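PDB 5T8V: sister chromatid cohesion protein from Chaetomium thermophilum, which probably serves as a cohesin loader that binds chromatin, the chain here being the HEAT-repeat C-terminal part of the protein. Local coordinates for residues A[859-870]-A[899-910]. Numbering follows the deposited sequence.
Sequences FEQLRLLRPYIA and HAQFLTDVRKEL
The ring of Phe-859 is shared between two aromatic neighbours: one face lies against the imidazole of His-899, and its edge turns toward Phe-902. The first pair is a face-to-face stack, ring centres 3.6 Å apart and planes only 15° from parallel; His-899 suits it by offering a flat ring. The second is T-shaped (edge-to-face): CE1 of Phe-859 lies over the rim of the Phe-902 face, 3.7 Å from CG of Phe-902, while CG2 of Val-906 covers the opposite face. With CG anti to the backbone N (chi1 170°), the Phe-859 ring is carried out toward both partners. A flat, apolar ring suits this place, since it offers a face and an edge at once; an alanine here would probably leave His-899 without its stacking partner and uncover one face of Phe-902.

Beyond this aromatic cluster, the guanidinium of Arg-866 has CG2 of Val-906 over one face. At its edge, in plane, lies OE1 of Glu-909, 2.6 Å from NH1, which meets it from above the carboxylate plane. A weak bond from NH2 to OE2 completes the salt bridge, Glu-909 being long enough to reach. Arginine fits because its long chain, bent at chi2, lays CD 3.6 Å from CE1 of Phe-902 before the charged end settles as a knob among Phe-902, Asp-905, Val-906 and Glu-909. The beta branch of Ile-869 sends CG2 to CD1 of Leu-910.

This is helix-to-helix packing in the HEAT-repeat C-terminal part: helices 866-870 and 900-910 run 32° apart, helix 878-891 touches Leu-862 and Ile-869, and helix 919-935 receives Leu-903 and Leu-910.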
loop_
_atom_site.group_PDB
_atom_site.type_symbol
_atom_site.label_atom_id
_atom_site.label_comp_id
_atom_site.label_asym_id
_atom_site.label_seq_id
_atom_site.Cartn_x
_atom_site.Cartn_y
_atom_site.Cartn_z
ATOM N N PHE A 859 -23.582 39.660 30.745
ATOM C CA PHE A 859 -23.298 41.091 30.800
ATOM C C PHE A 859 -21.966 41.367 31.487
ATOM O O PHE A 859 -21.196 42.226 31.042
ATOM C CB PHE A 859 -24.431 41.821 31.522
ATOM C CG PHE A 859 -24.119 43.255 31.848
ATOM C CD1 PHE A 859 -24.374 44.260 30.930
ATOM C CD2 PHE A 859 -23.576 43.599 33.076
ATOM C CE1 PHE A 859 -24.090 45.581 31.229
ATOM C CE2 PHE A 859 -23.288 44.917 33.379
ATOM C CZ PHE A 859 -23.547 45.909 32.455
ATOM N N GLU A 860 -21.679 40.650 32.577
ATOM C CA GLU A 860 -20.473 40.929 33.349
ATOM C C GLU A 860 -19.223 40.831 32.485
ATOM O O GLU A 860 -18.268 41.592 32.676
ATOM C CB GLU A 860 -20.377 39.969 34.536
ATOM C CG GLU A 860 -21.448 40.181 35.596
ATOM C CD GLU A 860 -21.306 41.511 36.317
ATOM O OE1 GLU A 860 -20.320 42.231 36.055
ATOM O OE2 GLU A 860 -22.182 41.836 37.146
ATOM N N GLN A 861 -19.206 39.901 31.534
ATOM C CA GLN A 861 -18.050 39.733 30.664
ATOM C C GLN A 861 -18.092 40.637 29.439
ATOM O O GLN A 861 -17.071 40.775 28.758
ATOM C CB GLN A 861 -17.914 38.267 30.239
ATOM C CG GLN A 861 -19.150 37.644 29.601
ATOM C CD GLN A 861 -19.047 36.132 29.417
ATOM O OE1 GLN A 861 -19.873 35.541 28.727
ATOM N NE2 GLN A 861 -18.051 35.498 30.035
ATOM N N LEU A 862 -19.237 41.258 29.146
ATOM C CA LEU A 862 -19.241 42.387 28.224
ATOM C C LEU A 862 -18.648 43.631 28.868
ATOM O O LEU A 862 -18.173 44.521 28.155
ATOM C CB LEU A 862 -20.661 42.682 27.742
ATOM C CG LEU A 862 -21.066 41.998 26.435
ATOM C CD1 LEU A 862 -20.943 40.487 26.552
ATOM C CD2 LEU A 862 -22.479 42.401 26.049
ATOM N N ARG A 863 -18.664 43.706 30.201
ATOM C CA ARG A 863 -18.032 44.810 30.906
ATOM C C ARG A 863 -16.513 44.717 30.868
ATOM O O ARG A 863 -15.838 45.742 31.019
ATOM C CB ARG A 863 -18.521 44.841 32.355
ATOM C CG ARG A 863 -18.056 46.043 33.160
ATOM C CD ARG A 863 -18.526 45.946 34.603
ATOM N NE ARG A 863 -17.968 44.777 35.279
ATOM C CZ ARG A 863 -18.318 44.374 36.497
ATOM N NH1 ARG A 863 -19.234 45.042 37.186
ATOM N NH2 ARG A 863 -17.752 43.298 37.027
ATOM N N LEU A 864 -15.960 43.517 30.672
ATOM C CA LEU A 864 -14.511 43.383 30.565
ATOM C C LEU A 864 -14.001 43.918 29.235
ATOM O O LEU A 864 -12.859 44.382 29.152
ATOM C CB LEU A 864 -14.103 41.920 30.736
ATOM C CG LEU A 864 -14.623 41.225 31.996
ATOM C CD1 LEU A 864 -14.081 39.808 32.078
ATOM C CD2 LEU A 864 -14.270 42.009 33.255
ATOM N N LEU A 865 -14.827 43.858 28.189
ATOM C CA LEU A 865 -14.490 44.480 26.916
ATOM C C LEU A 865 -14.696 45.989 26.933
ATOM O O LEU A 865 -14.276 46.664 25.988
ATOM C CB LEU A 865 -15.331 43.866 25.794
ATOM C CG LEU A 865 -15.265 42.342 25.654
ATOM C CD1 LEU A 865 -16.203 41.868 24.557
ATOM C CD2 LEU A 865 -13.843 41.877 25.377
ATOM N N ARG A 866 -15.322 46.525 27.983
ATOM C CA ARG A 866 -15.617 47.957 28.079
ATOM C C ARG A 866 -14.457 48.861 27.676
ATOM O O ARG A 866 -14.669 49.752 26.843
ATOM C CB ARG A 866 -16.058 48.266 29.518
ATOM C CG ARG A 866 -16.680 49.635 29.707
ATOM C CD ARG A 866 -18.093 49.673 29.158
ATOM N NE ARG A 866 -18.742 50.954 29.428
ATOM C CZ ARG A 866 -18.545 52.058 28.715
ATOM N NH1 ARG A 866 -17.708 52.047 27.684
ATOM N NH2 ARG A 866 -19.180 53.176 29.037
ATOM N N PRO A 867 -13.241 48.705 28.206
ATOM C CA PRO A 867 -12.162 49.632 27.823
ATOM C C PRO A 867 -11.775 49.546 26.357
ATOM O O PRO A 867 -11.243 50.523 25.817
ATOM C CB PRO A 867 -11.001 49.216 28.736
ATOM C CG PRO A 867 -11.290 47.804 29.103
ATOM C CD PRO A 867 -12.780 47.698 29.178
ATOM N N TYR A 868 -12.020 48.413 25.693
ATOM C CA TYR A 868 -11.731 48.323 24.267
ATOM C C TYR A 868 -12.600 49.277 23.458
ATOM O O TYR A 868 -12.170 49.767 22.409
ATOM C CB TYR A 868 -11.927 46.890 23.773
ATOM C CG TYR A 868 -10.851 45.922 24.216
ATOM C CD1 TYR A 868 -9.558 46.019 23.721
ATOM C CD2 TYR A 868 -11.133 44.903 25.115
ATOM C CE1 TYR A 868 -8.571 45.135 24.117
ATOM C CE2 TYR A 868 -10.153 44.013 25.517
ATOM C CZ TYR A 868 -8.875 44.133 25.013
ATOM O OH TYR A 868 -7.896 43.249 25.409
ATOM N N ILE A 869 -13.820 49.557 23.927
ATOM C CA ILE A 869 -14.708 50.455 23.197
ATOM C C ILE A 869 -14.211 51.892 23.291
ATOM O O ILE A 869 -14.220 52.632 22.300
ATOM C CB ILE A 869 -16.153 50.324 23.720
ATOM C CG1 ILE A 869 -16.760 48.977 23.318
ATOM C CG2 ILE A 869 -17.037 51.454 23.187
ATOM C CD1 ILE A 869 -16.432 47.845 24.260
ATOM N N ALA A 870 -13.779 52.313 24.481
ATOM C CA ALA A 870 -13.347 53.694 24.663
ATOM C C ALA A 870 -12.138 54.025 23.799
ATOM O O ALA A 870 -11.973 55.177 23.379
ATOM C CB ALA A 870 -13.031 53.954 26.136
ATOM N N HIS A 899 -29.630 47.242 30.538
ATOM C CA HIS A 899 -28.849 48.125 31.404
ATOM C C HIS A 899 -28.784 49.494 30.738
ATOM O O HIS A 899 -27.871 49.797 29.971
ATOM C CB HIS A 899 -27.460 47.548 31.646
ATOM C CG HIS A 899 -27.459 46.084 31.965
ATOM N ND1 HIS A 899 -27.281 45.599 33.243
ATOM C CD2 HIS A 899 -27.610 44.999 31.170
ATOM C CE1 HIS A 899 -27.324 44.278 33.221
ATOM N NE2 HIS A 899 -27.523 43.889 31.975
ATOM N N ALA A 900 -29.771 50.340 31.050
ATOM C CA ALA A 900 -29.953 51.598 30.333
ATOM C C ALA A 900 -28.673 52.427 30.306
ATOM O O ALA A 900 -28.162 52.778 29.236
ATOM C CB ALA A 900 -31.094 52.392 30.972
ATOM N N GLN A 901 -28.144 52.762 31.486
ATOM C CA GLN A 901 -26.974 53.631 31.542
ATOM C C GLN A 901 -25.796 53.031 30.787
ATOM O O GLN A 901 -25.015 53.766 30.170
ATOM C CB GLN A 901 -26.593 53.906 32.998
ATOM C CG GLN A 901 -25.546 54.999 33.172
ATOM C CD GLN A 901 -26.027 56.357 32.691
ATOM O OE1 GLN A 901 -27.112 56.810 33.060
ATOM N NE2 GLN A 901 -25.223 57.010 31.859
ATOM N N PHE A 902 -25.652 51.705 30.814
ATOM C CA PHE A 902 -24.588 51.059 30.053
ATOM C C PHE A 902 -24.733 51.350 28.564
ATOM O O PHE A 902 -23.791 51.820 27.916
ATOM C CB PHE A 902 -24.604 49.553 30.313
ATOM C CG PHE A 902 -23.537 48.797 29.574
ATOM C CD1 PHE A 902 -22.259 48.689 30.094
ATOM C CD2 PHE A 902 -23.816 48.189 28.360
ATOM C CE1 PHE A 902 -21.277 47.991 29.416
ATOM C CE2 PHE A 902 -22.838 47.491 27.679
ATOM C CZ PHE A 902 -21.568 47.392 28.207
ATOM N N LEU A 903 -25.914 51.078 28.005
ATOM C CA LEU A 903 -26.160 51.369 26.597
ATOM C C LEU A 903 -25.868 52.831 26.279
ATOM O O LEU A 903 -25.120 53.141 25.342
ATOM C CB LEU A 903 -27.607 51.022 26.240
ATOM C CG LEU A 903 -27.917 49.554 25.925
ATOM C CD1 LEU A 903 -27.421 48.623 27.016
ATOM C CD2 LEU A 903 -29.411 49.375 25.720
ATOM N N THR A 904 -26.454 53.748 27.054
ATOM C CA THR A 904 -26.259 55.173 26.808
ATOM C C THR A 904 -24.775 55.527 26.764
ATOM O O THR A 904 -24.295 56.148 25.806
ATOM C CB THR A 904 -26.978 55.986 27.889
ATOM O OG1 THR A 904 -28.379 55.683 27.864
ATOM C CG2 THR A 904 -26.787 57.481 27.671
ATOM N N ASP A 905 -24.031 55.134 27.801
ATOM C CA ASP A 905 -22.605 55.437 27.850
ATOM C C ASP A 905 -21.881 54.861 26.638
ATOM O O ASP A 905 -21.080 55.549 25.995
ATOM C CB ASP A 905 -21.996 54.892 29.142
ATOM C CG ASP A 905 -22.538 55.582 30.377
ATOM O OD1 ASP A 905 -22.885 56.780 30.291
ATOM O OD2 ASP A 905 -22.617 54.925 31.437
ATOM N N VAL A 906 -22.151 53.595 26.314
ATOM C CA VAL A 906 -21.490 52.963 25.175
ATOM C C VAL A 906 -21.723 53.776 23.909
ATOM O O VAL A 906 -20.792 54.039 23.141
ATOM C CB VAL A 906 -21.971 51.509 25.013
ATOM C CG1 VAL A 906 -21.504 50.925 23.679
ATOM C CG2 VAL A 906 -21.455 50.656 26.162
ATOM N N ARG A 907 -22.970 54.192 23.672
ATOM C CA ARG A 907 -23.254 54.986 22.481
ATOM C C ARG A 907 -22.488 56.301 22.501
ATOM O O ARG A 907 -21.899 56.698 21.487
ATOM C CB ARG A 907 -24.752 55.251 22.353
ATOM C CG ARG A 907 -25.104 56.125 21.158
ATOM C CD ARG A 907 -26.591 56.094 20.848
ATOM N NE ARG A 907 -27.392 56.647 21.934
ATOM C CZ ARG A 907 -28.718 56.730 21.920
ATOM N NH1 ARG A 907 -29.406 56.294 20.872
ATOM N NH2 ARG A 907 -29.358 57.249 22.957
ATOM N N LYS A 908 -22.480 56.993 23.643
ATOM C CA LYS A 908 -21.782 58.274 23.710
ATOM C C LYS A 908 -20.284 58.114 23.471
ATOM O O LYS A 908 -19.649 59.016 22.913
ATOM C CB LYS A 908 -22.038 58.947 25.059
ATOM C CG LYS A 908 -23.342 59.738 25.114
ATOM C CD LYS A 908 -23.382 60.672 26.318
ATOM C CE LYS A 908 -24.411 60.235 27.347
ATOM N NZ LYS A 908 -25.805 60.583 26.941
ATOM N N GLU A 909 -19.704 56.983 23.879
ATOM C CA GLU A 909 -18.298 56.708 23.612
ATOM C C GLU A 909 -18.063 56.127 22.225
ATOM O O GLU A 909 -16.909 56.038 21.794
ATOM C CB GLU A 909 -17.738 55.733 24.652
ATOM C CG GLU A 909 -17.857 56.210 26.091
ATOM C CD GLU A 909 -17.256 55.228 27.077
ATOM O OE1 GLU A 909 -16.720 54.190 26.633
ATOM O OE2 GLU A 909 -17.323 55.493 28.297
ATOM N N LEU A 910 -19.125 55.738 21.519
ATOM C CA LEU A 910 -19.009 55.012 20.266
ATOM C C LEU A 910 -19.425 55.831 19.052
ATOM O O LEU A 910 -19.170 55.402 17.923
ATOM C CB LEU A 910 -19.860 53.734 20.329
ATOM C CG LEU A 910 -19.615 52.662 19.270
ATOM C CD1 LEU A 910 -18.225 52.065 19.435
ATOM C CD2 LEU A 910 -20.682 51.584 19.370
#